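Local coordinates for protein methyltransferase 1 (Methanosarcina barkeri, PDB 2I2X) that transfers the methyl group of methanol to the cobalt of a protein-bound corrinoid, the first step of methanogenesis from methanol, as a zinc-containing subunit of a heterotetramer, at residues D173-L177 and R178-P182; L184-I188 and G189-S193; Q222-T225 and A226-I229; K289-T292 and C293-D297. All coordinates share one frame; numbering follows the deposited sequence.

Contact 1: residues D173-L177 and R178-P182; sequences DYAVL and RNDIP
A175 O takes two backbone N-H groups where helix 169-176 comes to its end. R178 N reaches A175 O at 3.0 Å from well above the carbonyl plane, and D180 N approaches the same oxygen at 3.3 Å from the opposite face. The bond from D180 is a six-residue link that carries the chain past the helix end. Nearby, a water accepts from N179 N and donates to N179 OD1. N179 adopts left-handed backbone angles, which asparagine tolerates well.

R178 folds back over Y174. Its NH1 gives a hydrogen bond to Y174 O, 2.9 Å with an N-H...O angle of 154°, and the oxygen lies in the guanidinium plane, at its edge. Y174 CG stands anti to its backbone N (chi1 174°), which lays the ring against the guanidinium, nearly parallel to it, with Y174 CE2 3.4 Å from the plane of the R178 group. R178 CD adds a CH-pi contact, 3.9 Å from the Y174 ring centroid. The long arginine is thus stacked on the ring by its face and tied to the carbonyl at its edge, while its NE forms a salt bridge with D103 of a neighbouring subunit and Y174 OH bonds to E450.

D180 is the N-cap of the next helix: its short carboxylate lets OD1 accept from G183 N, and OD2 bonds to Y447 OH. Around this corner V176 faces helix 220-230, and I181, the first residue of helix 181-210, is wedged between helices 240-259 and 416-430.

Contact 2: residues L184-I188 and G189-S193; sequences LLYSI and GCLGS
L191 lies over Y186 along one side of helix 181-210, and each of its carbons has its own neighbour. L191 CB starts beside the backbone, 3.6 Å from S187 O. With CG anti to the carbonyl carbon (chi1 -57°), the branch point is carried over the tyrosine ring, where L191 CG makes a CH-pi contact 4.0 Å from the centroid of Y186. From there CD1 meets Y186 CE2, while L191 CD2 goes on to the phenol end, 3.5 Å from Y186 CZ and close to OH. A branched aliphatic chain suits a ring face because both methyls can spread across it, and C190 CB touches the same tyrosine at CD1.

The backbone beneath is wider than an alpha-helix. L191 N donates almost straight to Y186 O at 2.8 Å, and G192 N to S187 O at 2.9 Å; both link residues five apart, as pi-type bonds do. C190 N also reaches Y186 O, from above its carbonyl plane, so that oxygen receives two donors. The helix belongs to the beta-alpha-beta crossover from strand 160-163 to strand 213-216 of the TIM barrel.

Without the ring, as with a serine at Y186, the L191 methyls would probably lose the surface they rest on, and a gap would open beside F439, M440 and C443 of helix 436-450. G192, which has no side chain, brings its CA to 3.3 Å from I188 O in a C-H...O contact. The next residue, S193, turns its OG back one turn to G189 O at 2.7 Å.

Contact 3: residues Q222-T225 and A226-I229; sequences QANT and AMFI
I229 and T225, one helical turn apart in helix 220-230, meet through their methyl ends: T225 CG2 lies 3.8 Å from I229 CD1, the two chains crossing at a slant. The threonine methyl stands anti to its own backbone N, which aims it along the helix and leaves OG1 to make a weak bond with A221 O. I229 extends CD1 beyond CG1 (chi2 176°), and CG1 sits close to T225 O. Shortening I229 to an alanine is likely to leave the threonine methyl facing a gap and to weaken packing on I138 of a neighbouring subunit.

M227 runs straight through its first two torsions and then turns about the CG-SD bond (chi3 84°), bringing M227 CE alongside N224, 4.1 Å from N224 OD1. The flexible thioether can follow that amide and still pack on Y271 and M299. N224 itself is gripped at both ends, since ND2 donates to C269 O and OD1 accepts from R247 NH2; asparagine suits a spot needing donor and acceptor together.

Regular alpha-helical bonds support all this, such as I229 N to T225 O at 3.0 Å. F228 swings its ring away from the helix to touch the bound cobamide, as does T225. This short helix follows strand 213-216 of the TIM barrel: its first residue, C220, binds zinc, and T225 and F228 line the corrinoid pocket.

Contact 4: residues K289-T292 and C293-D297; sequences KTST and CAHSD
S291 O receives two N-H groups of the following residues, and this is the tight part of the contact. A294 N donates to S291 O at 2.9 Å from above the carbonyl plane, whereas H295 N comes to S291 O in the plane at 3.2 Å. T292 CA adds a nearly linear C-H...O contact, 3.4 Å to H295 O. T292 and C293, with helical backbone angles, form the centre of a beta turn that the second bond extends to a single alpha-turn. It lies in the loop from strand 285-287 to strand 309-311 of the TIM barrel, and A294, which closes the turn, touches the cobamide with its small methyl.

The side chains meet more loosely. S291 OG stands 4.2 Å from H295 CE1, set obliquely to the ring, and 4.4 Å from D297 OD2. Each polar end is satisfied elsewhere: S291 OG bonds to G288 O, H295 NE2 to E287, D297 OD1 to M299 N and D297 OD2 to Y271 OH. Partly exposed S296 points away from the turn, its OG bonded to E331 of the second subunit; K289 NZ likewise reaches D336 there in a salt bridge.

From the N terminus the contacts follow in series, none nested within or crossing another. Contact 1 closes the sharp turn joining helix 169-176 to helix 181-210, and contact 2 lies a little further along the latter, where L184 packs back on A175. Contact 3, on the helix after strand 213-216, reaches both: V176 touches A226 and I229, and Q222 NE2 makes a weak bond to S187 O. Contact 4 turns the loop beyond strand 285-287, its nearest atoms about 15 Å from contact 1 and about 17 Å from contact 2; it meets contact 3 through F228 and H295. The chain so ties outer helices to the corrinoid pocket at the barrel mouth.

Contact 1: residues D173-L177 and R178-P182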
loop_
_atom_site.group_PDB
_atom_site.type_symbol
_atom_site.label_atom_id
_atom_site.label_comp_id
_atom_site.label_asym_id
_atom_site.label_seq_id
_atom_site.Cartn_x
_atom_site.Cartn_y
_atom_site.Cartn_z
ATOM N N ASP A 173 25.930 -0.686 -17.028
ATOM C CA ASP A 173 25.663 -2.042 -16.523
ATOM C C ASP A 173 26.930 -2.848 -16.318
ATOM O O ASP A 173 27.037 -3.606 -15.340
ATOM C CB ASP A 173 24.755 -2.799 -17.470
ATOM C CG ASP A 173 23.302 -2.383 -17.354
ATOM O OD1 ASP A 173 22.877 -1.822 -16.309
ATOM O OD2 ASP A 173 22.570 -2.640 -18.333
ATOM N N TYR A 174 27.865 -2.701 -17.269
ATOM C CA TYR A 174 29.206 -3.243 -17.163
ATOM C C TYR A 174 29.984 -2.601 -16.007
ATOM O O TYR A 174 30.471 -3.313 -15.137
ATOM C CB TYR A 174 29.956 -3.105 -18.510
ATOM C CG TYR A 174 31.417 -3.508 -18.464
ATOM C CD1 TYR A 174 32.408 -2.540 -18.275
ATOM C CD2 TYR A 174 31.808 -4.858 -18.590
ATOM C CE1 TYR A 174 33.756 -2.891 -18.221
ATOM C CE2 TYR A 174 33.169 -5.233 -18.549
ATOM C CZ TYR A 174 34.140 -4.233 -18.362
ATOM O OH TYR A 174 35.498 -4.532 -18.313
ATOM N N ALA A 175 30.090 -1.269 -15.993
ATOM C CA ALA A 175 30.829 -0.540 -14.947
ATOM C C ALA A 175 30.332 -0.771 -13.507
ATOM O O ALA A 175 31.152 -0.918 -12.588
ATOM C CB ALA A 175 30.844 0.941 -15.254
ATOM N N VAL A 176 29.006 -0.789 -13.307
ATOM C CA VAL A 176 28.463 -0.886 -11.951
ATOM C C VAL A 176 28.753 -2.221 -11.252
ATOM O O VAL A 176 28.787 -2.288 -10.036
ATOM C CB VAL A 176 26.949 -0.509 -11.875
ATOM C CG1 VAL A 176 26.042 -1.654 -12.293
ATOM C CG2 VAL A 176 26.627 -0.011 -10.496
ATOM N N LEU A 177 28.959 -3.278 -12.024
ATOM C CA LEU A 177 29.318 -4.571 -11.438
ATOM C C LEU A 177 30.805 -4.645 -11.065
ATOM O O LEU A 177 31.238 -5.641 -10.504
ATOM C CB LEU A 177 28.953 -5.710 -12.394
ATOM C CG LEU A 177 27.567 -6.381 -12.357
ATOM C CD1 LEU A 177 26.563 -5.752 -11.399
ATOM C CD2 LEU A 177 26.966 -6.502 -13.741
ATOM N N ARG A 178 31.573 -3.588 -11.351
ATOM C CA ARG A 178 33.033 -3.665 -11.264
ATOM C C ARG A 178 33.710 -2.551 -10.510
ATOM O O ARG A 178 34.936 -2.450 -10.549
ATOM C CB ARG A 178 33.652 -3.791 -12.673
ATOM C CG ARG A 178 33.111 -5.007 -13.418
ATOM C CD ARG A 178 33.539 -5.183 -14.873
ATOM N NE ARG A 178 33.177 -6.561 -15.255
ATOM C CZ ARG A 178 31.948 -6.970 -15.576
ATOM N NH1 ARG A 178 30.924 -6.114 -15.640
ATOM N NH2 ARG A 178 31.741 -8.242 -15.854
ATOM N N ASN A 179 32.952 -1.724 -9.798
ATOM C CA ASN A 179 33.539 -0.560 -9.115
ATOM C C ASN A 179 34.369 0.290 -10.080
ATOM O O ASN A 179 35.376 0.896 -9.704
ATOM C CB ASN A 179 34.352 -0.987 -7.894
ATOM C CG ASN A 179 33.468 -1.586 -6.776
ATOM O OD1 ASN A 179 32.247 -1.387 -6.744
ATOM N ND2 ASN A 179 34.090 -2.323 -5.864
ATOM N N ASP A 180 33.932 0.316 -11.336
ATOM C CA ASP A 180 34.589 1.112 -12.348
ATOM C C ASP A 180 33.988 2.522 -12.292
ATOM O O ASP A 180 33.034 2.866 -13.020
ATOM C CB ASP A 180 34.463 0.454 -13.730
ATOM C CG ASP A 180 35.226 1.207 -14.808
ATOM O OD1 ASP A 180 35.780 2.304 -14.519
ATOM O OD2 ASP A 180 35.281 0.698 -15.956
ATOM N N ILE A 181 34.539 3.329 -11.391
ATOM C CA ILE A 181 34.063 4.687 -11.191
ATOM C C ILE A 181 34.158 5.586 -12.447
ATOM O O ILE A 181 33.161 6.231 -12.827
ATOM C CB ILE A 181 34.767 5.336 -10.025
ATOM C CG1 ILE A 181 34.650 4.456 -8.776
ATOM C CG2 ILE A 181 34.211 6.711 -9.813
ATOM C CD1 ILE A 181 33.246 3.889 -8.469
ATOM N N PRO A 182 35.339 5.613 -13.117
ATOM C CA PRO A 182 35.432 6.303 -14.405
ATOM C C PRO A 182 34.367 5.843 -15.414
ATOM O O PRO A 182 33.823 6.667 -16.154
ATOM C CB PRO A 182 36.841 5.919 -14.891
ATOM C CG PRO A 182 37.618 5.728 -13.634
ATOM C CD PRO A 182 36.643 5.025 -12.729
HETATM O O HOH W 1 30.517 -0.970 -9.016
#

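Contact 2: residues L184-I188 and G189-S193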
loop_
_atom_site.group_PDB
_atom_site.type_symbol
_atom_site.label_atom_id
_atom_site.label_comp_id
_atom_site.label_asym_id
_atom_site.label_seq_id
_atom_site.Cartn_x
_atom_site.Cartn_y
_atom_site.Cartn_z
ATOM N N LEU A 184 31.405 4.719 -14.661
ATOM C CA LEU A 184 30.233 5.441 -14.187
ATOM C C LEU A 184 30.185 6.868 -14.730
ATOM O O LEU A 184 29.161 7.269 -15.294
ATOM C CB LEU A 184 30.174 5.433 -12.654
ATOM C CG LEU A 184 29.423 4.363 -11.837
ATOM C CD1 LEU A 184 29.015 3.094 -12.585
ATOM C CD2 LEU A 184 30.238 4.024 -10.580
ATOM N N LEU A 185 31.285 7.616 -14.557
ATOM C CA LEU A 185 31.421 8.989 -15.099
ATOM C C LEU A 185 31.155 9.080 -16.599
ATOM O O LEU A 185 30.474 10.000 -17.084
ATOM C CB LEU A 185 32.806 9.543 -14.817
ATOM C CG LEU A 185 32.981 11.034 -14.463
ATOM C CD1 LEU A 185 34.393 11.471 -14.649
ATOM C CD2 LEU A 185 32.052 11.965 -15.232
ATOM N N TYR A 186 31.659 8.097 -17.337
ATOM C CA TYR A 186 31.540 8.136 -18.768
ATOM C C TYR A 186 30.122 7.789 -19.200
ATOM O O TYR A 186 29.503 8.548 -19.965
ATOM C CB TYR A 186 32.590 7.209 -19.402
ATOM C CG TYR A 186 32.568 7.118 -20.900
ATOM C CD1 TYR A 186 32.864 8.227 -21.701
ATOM C CD2 TYR A 186 32.321 5.892 -21.540
ATOM C CE1 TYR A 186 32.903 8.119 -23.119
ATOM C CE2 TYR A 186 32.344 5.776 -22.955
ATOM C CZ TYR A 186 32.639 6.891 -23.716
ATOM O OH TYR A 186 32.637 6.774 -25.074
ATOM N N SER A 187 29.616 6.649 -18.727
ATOM C CA SER A 187 28.255 6.198 -19.068
ATOM C C SER A 187 27.181 7.197 -18.734
ATOM O O SER A 187 26.358 7.541 -19.580
ATOM C CB SER A 187 27.907 4.850 -18.412
ATOM O OG SER A 187 28.216 4.864 -17.044
ATOM N N ILE A 188 27.215 7.700 -17.513
ATOM C CA ILE A 188 26.149 8.581 -17.054
ATOM C C ILE A 188 26.418 10.026 -17.475
ATOM O O ILE A 188 25.612 10.668 -18.160
ATOM C CB ILE A 188 25.969 8.507 -15.482
ATOM C CG1 ILE A 188 25.798 7.052 -15.007
ATOM C CG2 ILE A 188 24.858 9.408 -15.034
ATOM C CD1 ILE A 188 25.886 6.886 -13.496
ATOM N N GLY A 189 27.549 10.544 -17.030
ATOM C CA GLY A 189 27.916 11.933 -17.318
ATOM C C GLY A 189 28.115 12.232 -18.799
ATOM O O GLY A 189 27.616 13.226 -19.286
ATOM N N CYS A 190 28.806 11.367 -19.530
ATOM C CA CYS A 190 29.124 11.713 -20.916
ATOM C C CYS A 190 28.127 11.152 -21.920
ATOM O O CYS A 190 27.394 11.912 -22.576
ATOM C CB CYS A 190 30.571 11.334 -21.241
ATOM S SG CYS A 190 31.734 12.075 -20.025
ATOM N N LEU A 191 28.074 9.822 -22.023
ATOM C CA LEU A 191 27.200 9.227 -23.004
ATOM C C LEU A 191 25.786 9.671 -22.694
ATOM O O LEU A 191 25.101 10.217 -23.576
ATOM C CB LEU A 191 27.312 7.721 -23.012
ATOM C CG LEU A 191 28.678 7.087 -23.262
ATOM C CD1 LEU A 191 28.526 5.566 -23.239
ATOM C CD2 LEU A 191 29.328 7.553 -24.586
ATOM N N GLY A 192 25.368 9.504 -21.434
ATOM C CA GLY A 192 24.041 9.937 -20.996
ATOM C C GLY A 192 23.694 11.346 -21.433
ATOM O O GLY A 192 22.636 11.587 -22.000
ATOM N N SER A 193 24.579 12.292 -21.155
ATOM C CA SER A 193 24.317 13.692 -21.489
ATOM C C SER A 193 24.145 13.932 -23.011
ATOM O O SER A 193 23.285 14.713 -23.449
ATOM C CB SER A 193 25.437 14.567 -20.918
ATOM O OG SER A 193 25.376 14.658 -19.478
#

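Contact 3: residues Q222-T225 and A226-I229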
loop_
_atom_site.group_PDB
_atom_site.type_symbol
_atom_site.label_atom_id
_atom_site.label_comp_id
_atom_site.label_asym_id
_atom_site.label_seq_id
_atom_site.Cartn_x
_atom_site.Cartn_y
_atom_site.Cartn_z
ATOM N N GLN A 222 20.230 4.063 -14.782
ATOM C CA GLN A 222 21.615 4.032 -14.285
ATOM C C GLN A 222 21.637 4.281 -12.787
ATOM O O GLN A 222 21.780 3.336 -12.037
ATOM C CB GLN A 222 22.539 5.035 -15.036
ATOM C CG GLN A 222 22.686 4.776 -16.566
ATOM C CD GLN A 222 23.228 5.997 -17.330
ATOM O OE1 GLN A 222 22.852 7.135 -17.053
ATOM N NE2 GLN A 222 24.110 5.753 -18.285
ATOM N N ALA A 223 21.489 5.528 -12.344
ATOM C CA ALA A 223 21.416 5.791 -10.908
ATOM C C ALA A 223 20.421 4.886 -10.065
ATOM O O ALA A 223 20.844 4.360 -9.016
ATOM C CB ALA A 223 21.213 7.280 -10.625
ATOM N N ASN A 224 19.173 4.659 -10.512
ATOM C CA ASN A 224 18.304 3.793 -9.696
ATOM C C ASN A 224 18.777 2.340 -9.681
ATOM O O ASN A 224 18.691 1.680 -8.636
ATOM C CB ASN A 224 16.769 3.931 -9.950
ATOM C CG ASN A 224 16.208 5.343 -9.561
ATOM O OD1 ASN A 224 16.781 6.074 -8.697
ATOM N ND2 ASN A 224 15.085 5.735 -10.221
ATOM N N THR A 225 19.302 1.856 -10.818
ATOM C CA THR A 225 19.889 0.521 -10.873
ATOM C C THR A 225 21.008 0.402 -9.830
ATOM O O THR A 225 21.070 -0.579 -9.071
ATOM C CB THR A 225 20.399 0.095 -12.285
ATOM O OG1 THR A 225 19.329 0.107 -13.250
ATOM C CG2 THR A 225 20.987 -1.349 -12.229
ATOM N N ALA A 226 21.856 1.414 -9.752
ATOM C CA ALA A 226 22.901 1.377 -8.743
ATOM C C ALA A 226 22.291 1.305 -7.333
ATOM O O ALA A 226 22.768 0.557 -6.483
ATOM C CB ALA A 226 23.826 2.561 -8.891
ATOM N N MET A 227 21.226 2.063 -7.086
ATOM C CA MET A 227 20.598 2.101 -5.769
ATOM C C MET A 227 19.927 0.777 -5.420
ATOM O O MET A 227 19.979 0.328 -4.277
ATOM C CB MET A 227 19.566 3.237 -5.704
ATOM C CG MET A 227 18.765 3.282 -4.393
ATOM S SD MET A 227 17.703 4.728 -4.246
ATOM C CE MET A 227 16.278 4.162 -5.155
ATOM N N PHE A 228 19.308 0.144 -6.411
ATOM C CA PHE A 228 18.572 -1.066 -6.142
ATOM C C PHE A 228 19.506 -2.235 -5.869
ATOM O O PHE A 228 19.272 -3.014 -4.948
ATOM C CB PHE A 228 17.559 -1.377 -7.253
ATOM C CG PHE A 228 16.542 -2.395 -6.847
ATOM C CD1 PHE A 228 16.814 -3.771 -6.956
ATOM C CD2 PHE A 228 15.314 -1.998 -6.292
ATOM C CE1 PHE A 228 15.857 -4.733 -6.549
ATOM C CE2 PHE A 228 14.361 -2.959 -5.889
ATOM C CZ PHE A 228 14.638 -4.318 -6.012
ATOM N N ILE A 229 20.565 -2.348 -6.666
ATOM C CA ILE A 229 21.665 -3.262 -6.378
ATOM C C ILE A 229 22.307 -2.976 -5.002
ATOM O O ILE A 229 22.675 -3.899 -4.289
ATOM C CB ILE A 229 22.770 -3.154 -7.447
ATOM C CG1 ILE A 229 22.222 -3.451 -8.852
ATOM C CG2 ILE A 229 23.930 -4.108 -7.111
ATOM C CD1 ILE A 229 23.312 -3.246 -9.964
#

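Contact 4: residues K289-T292 and C293-D297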
loop_
_atom_site.group_PDB
_atom_site.type_symbol
_atom_site.label_atom_id
_atom_site.label_comp_id
_atom_site.label_asym_id
_atom_site.label_seq_id
_atom_site.Cartn_x
_atom_site.Cartn_y
_atom_site.Cartn_z
ATOM N N LYS A 289 8.776 7.323 0.935
ATOM C CA LYS A 289 8.049 6.469 1.870
ATOM C C LYS A 289 6.721 5.911 1.330
ATOM O O LYS A 289 6.298 4.833 1.768
ATOM C CB LYS A 289 7.823 7.203 3.190
ATOM C CG LYS A 289 6.722 8.227 3.170
ATOM C CD LYS A 289 6.350 8.576 4.572
ATOM C CE LYS A 289 5.683 9.930 4.679
ATOM N NZ LYS A 289 5.624 10.345 6.132
ATOM N N THR A 290 6.066 6.657 0.430
ATOM C CA THR A 290 4.787 6.270 -0.133
ATOM C C THR A 290 4.928 5.696 -1.557
ATOM O O THR A 290 3.965 5.666 -2.347
ATOM C CB THR A 290 3.761 7.406 -0.061
ATOM O OG1 THR A 290 3.757 7.943 1.262
ATOM C CG2 THR A 290 2.321 6.884 -0.360
ATOM N N SER A 291 6.126 5.204 -1.868
ATOM C CA SER A 291 6.330 4.424 -3.111
ATOM C C SER A 291 6.822 3.013 -2.777
ATOM O O SER A 291 7.344 2.315 -3.649
ATOM C CB SER A 291 7.289 5.136 -4.096
ATOM O OG SER A 291 8.580 5.301 -3.513
ATOM N N THR A 292 6.648 2.591 -1.531
ATOM C CA THR A 292 7.132 1.265 -1.104
ATOM C C THR A 292 6.466 0.091 -1.828
ATOM O O THR A 292 7.018 -1.010 -1.835
ATOM C CB THR A 292 6.987 1.054 0.431
ATOM O OG1 THR A 292 5.633 1.355 0.828
ATOM C CG2 THR A 292 7.976 1.942 1.197
ATOM N N CYS A 293 5.277 0.310 -2.399
ATOM C CA CYS A 293 4.640 -0.669 -3.297
ATOM C C CYS A 293 5.538 -1.050 -4.479
ATOM O O CYS A 293 5.468 -2.176 -5.013
ATOM C CB CYS A 293 3.316 -0.116 -3.833
ATOM S SG CYS A 293 3.360 1.668 -4.231
ATOM N N ALA A 294 6.382 -0.114 -4.892
ATOM C CA ALA A 294 7.355 -0.396 -5.940
ATOM C C ALA A 294 8.715 -0.850 -5.400
ATOM O O ALA A 294 9.313 -1.756 -5.978
ATOM C CB ALA A 294 7.512 0.796 -6.869
ATOM N N HIS A 295 9.225 -0.231 -4.332
ATOM C CA HIS A 295 10.572 -0.576 -3.849
ATOM C C HIS A 295 10.889 0.102 -2.557
ATOM O O HIS A 295 10.319 1.117 -2.231
ATOM C CB HIS A 295 11.697 -0.185 -4.872
ATOM C CG HIS A 295 11.670 1.262 -5.284
ATOM N ND1 HIS A 295 12.235 2.269 -4.523
ATOM C CD2 HIS A 295 11.104 1.873 -6.354
ATOM C CE1 HIS A 295 12.027 3.433 -5.111
ATOM N NE2 HIS A 295 11.346 3.222 -6.224
ATOM N N SER A 296 11.858 -0.467 -1.855
ATOM C CA SER A 296 12.410 0.060 -0.617
ATOM C C SER A 296 13.406 1.182 -0.945
ATOM O O SER A 296 14.082 1.155 -1.989
ATOM C CB SER A 296 13.146 -1.080 0.086
ATOM O OG SER A 296 13.400 -0.776 1.425
ATOM N N ASP A 297 13.489 2.178 -0.065
ATOM C CA ASP A 297 14.560 3.171 -0.131
ATOM C C ASP A 297 14.936 3.688 1.229
ATOM O O ASP A 297 14.295 3.393 2.247
ATOM C CB ASP A 297 14.314 4.300 -1.155
ATOM C CG ASP A 297 13.335 5.367 -0.683
ATOM O OD1 ASP A 297 13.521 5.935 0.404
ATOM O OD2 ASP A 297 12.418 5.711 -1.466
#